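Local coordinates for protein response regulator FixJ (Bradyrhizobium japonicum, PDB 5XSO) that acts, when activated by the oxygen-sensing kinase FixL, as a response regulator that induces expression of the nitrogen-fixation genes nifA and fixK, at residues E162-G167 with K171-E176. Numbering follows the deposited sequence.
Sequences EGLIAG and KLIARE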
loop_
_atom_site.group_PDB
_atom_site.type_symbol
_atom_site.label_atom_id
_atom_site.label_comp_id
_atom_site.label_asym_id
_atom_site.label_seq_id
_atom_site.Cartn_x
_atom_site.Cartn_y
_atom_site.Cartn_z
ATOM N N GLU A 162 -24.062 -2.166 -3.837
ATOM C CA GLU A 162 -24.085 -1.184 -2.757
ATOM C C GLU A 162 -25.395 -1.235 -1.990
ATOM O O GLU A 162 -25.403 -1.219 -0.760
ATOM C CB GLU A 162 -23.848 0.211 -3.330
ATOM C CG GLU A 162 -23.959 1.356 -2.347
ATOM C CD GLU A 162 -23.735 2.662 -3.068
ATOM O OE1 GLU A 162 -24.731 3.322 -3.447
ATOM O OE2 GLU A 162 -22.547 2.989 -3.290
ATOM N N GLY A 163 -26.521 -1.291 -2.711
ATOM C CA GLY A 163 -27.823 -1.329 -2.052
ATOM C C GLY A 163 -28.022 -2.585 -1.217
ATOM O O GLY A 163 -28.581 -2.524 -0.106
ATOM N N LEU A 164 -27.551 -3.729 -1.718
ATOM C CA LEU A 164 -27.643 -4.975 -0.944
ATOM C C LEU A 164 -26.869 -4.869 0.346
ATOM O O LEU A 164 -27.360 -5.256 1.416
ATOM C CB LEU A 164 -27.102 -6.163 -1.753
ATOM C CG LEU A 164 -28.006 -6.567 -2.925
ATOM C CD1 LEU A 164 -27.303 -7.565 -3.898
ATOM C CD2 LEU A 164 -29.285 -7.162 -2.418
ATOM N N ILE A 165 -25.636 -4.365 0.271
ATOM C CA ILE A 165 -24.800 -4.253 1.470
ATOM C C ILE A 165 -25.371 -3.249 2.462
ATOM O O ILE A 165 -25.262 -3.431 3.678
ATOM C CB ILE A 165 -23.376 -3.875 1.050
ATOM C CG1 ILE A 165 -22.763 -5.087 0.349
ATOM C CG2 ILE A 165 -22.542 -3.434 2.282
ATOM C CD1 ILE A 165 -21.335 -4.846 -0.154
ATOM N N ALA A 166 -25.972 -2.168 1.964
ATOM C CA ALA A 166 -26.636 -1.146 2.774
ATOM C C ALA A 166 -27.923 -1.647 3.421
ATOM O O ALA A 166 -28.470 -0.938 4.279
ATOM C CB ALA A 166 -26.949 0.078 1.902
ATOM N N GLY A 167 -28.422 -2.812 3.031
ATOM C CA GLY A 167 -29.613 -3.401 3.628
ATOM C C GLY A 167 -30.924 -3.004 2.976
ATOM O O GLY A 167 -32.001 -3.215 3.570
ATOM N N LYS A 171 -37.286 -3.500 -3.574
ATOM C CA LYS A 171 -38.131 -2.360 -3.931
ATOM C C LYS A 171 -37.408 -1.057 -3.672
ATOM O O LYS A 171 -37.480 -0.110 -4.479
ATOM C CB LYS A 171 -39.419 -2.465 -3.099
ATOM C CG LYS A 171 -40.376 -1.271 -3.234
ATOM C CD LYS A 171 -41.790 -1.679 -2.810
ATOM C CE LYS A 171 -41.869 -2.093 -1.356
ATOM N NZ LYS A 171 -43.314 -2.342 -0.993
ATOM N N LEU A 172 -36.677 -0.981 -2.577
ATOM C CA LEU A 172 -35.955 0.248 -2.299
ATOM C C LEU A 172 -34.717 0.400 -3.177
ATOM O O LEU A 172 -34.343 1.552 -3.487
ATOM C CB LEU A 172 -35.544 0.370 -0.826
ATOM C CG LEU A 172 -36.702 0.611 0.175
ATOM C CD1 LEU A 172 -36.165 0.498 1.571
ATOM C CD2 LEU A 172 -37.290 2.002 -0.067
ATOM N N ILE A 173 -34.053 -0.698 -3.558
ATOM C CA ILE A 173 -32.944 -0.560 -4.505
ATOM C C ILE A 173 -33.449 0.045 -5.821
ATOM O O ILE A 173 -32.870 1.002 -6.350
ATOM C CB ILE A 173 -32.244 -1.915 -4.735
ATOM C CG1 ILE A 173 -31.546 -2.344 -3.428
ATOM C CG2 ILE A 173 -31.152 -1.749 -5.886
ATOM C CD1 ILE A 173 -30.869 -3.818 -3.515
ATOM N N ALA A 174 -34.548 -0.497 -6.342
ATOM C CA ALA A 174 -35.182 0.028 -7.555
ATOM C C ALA A 174 -35.494 1.510 -7.418
ATOM O O ALA A 174 -35.195 2.329 -8.311
ATOM C CB ALA A 174 -36.469 -0.785 -7.829
ATOM N N ARG A 175 -36.107 1.888 -6.300
ATOM C CA ARG A 175 -36.516 3.283 -6.123
ATOM C C ARG A 175 -35.311 4.196 -5.938
ATOM O O ARG A 175 -35.284 5.328 -6.455
ATOM C CB ARG A 175 -37.460 3.376 -4.919
ATOM C CG ARG A 175 -38.027 4.759 -4.640
ATOM C CD ARG A 175 -39.142 4.648 -3.580
ATOM N NE ARG A 175 -38.661 4.834 -2.212
ATOM C CZ ARG A 175 -39.463 4.947 -1.151
ATOM N NH1 ARG A 175 -40.779 4.899 -1.309
ATOM N NH2 ARG A 175 -38.947 5.139 0.055
ATOM N N GLU A 176 -34.315 3.742 -5.187
ATOM C CA GLU A 176 -33.186 4.604 -4.856
ATOM C C GLU A 176 -32.365 4.925 -6.087
ATOM O O GLU A 176 -31.922 6.072 -6.276
ATOM C CB GLU A 176 -32.295 3.908 -3.826
ATOM C CG GLU A 176 -30.914 4.535 -3.691
ATOM C CD GLU A 176 -30.858 5.545 -2.552
ATOM O OE1 GLU A 176 -29.832 6.247 -2.432
ATOM O OE2 GLU A 176 -31.839 5.628 -1.777
#
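Ile173 reaches across from helix 170-177 and lays its CG1-CD1 arm over the bare backbone of Gly163 on helix 155-166, meeting Leu164 at the far end. The two helices come close here, the CA atoms of Gly163 and Ile173 lying 5.7 Å apart. Gly163 makes this possible: a CB on it would point at the opposing helix and fall 2.9 Å from Ile173 CG1, a clash. Instead Ile173 CG1 sits 4.1 Å from Gly163 CA, and Ile173 CD1 continues past Gly163 C to come within 3.8 Å of Leu164 N. With Ile173 CG1 anti to the carbonyl carbon (chi1 -67°) and the arm then fully extended (chi2 175°), the methyl end is carried outward to the neighbouring helix. Leu164 starts out pointing away from helix 170-177, but its branch turns back, and Leu164 CD2 meets Ile173 CD1 at 3.9 Å. The two side chains slant across each other, methyl against methyl, with Leu164 CG nearly as close to Ile173 CD1. The side-chain contact is apolar and small (110 Å²), and all three touching residues are buried. Replacing Ile173 by an alanine would probably open a gap over Gly163 and leave Leu164 CD2 without its methyl partner. Ile184 and Leu168 also touch Ile173, while Leu200 and Arg188 touch Leu164. Just after Ala166, Gly167 ends helix 155-166 in a Schellman motif, its positive phi (89°) calling for glycine, since a CB would jam against Ala166 O. Packing of an isoleucine over a glycine backbone joins helix 155-166 to helix 170-177, the first helix of the helix-turn-helix in the LuxR-type DNA-binding domain, which also packs against helix 184-195, the second helix of that motif.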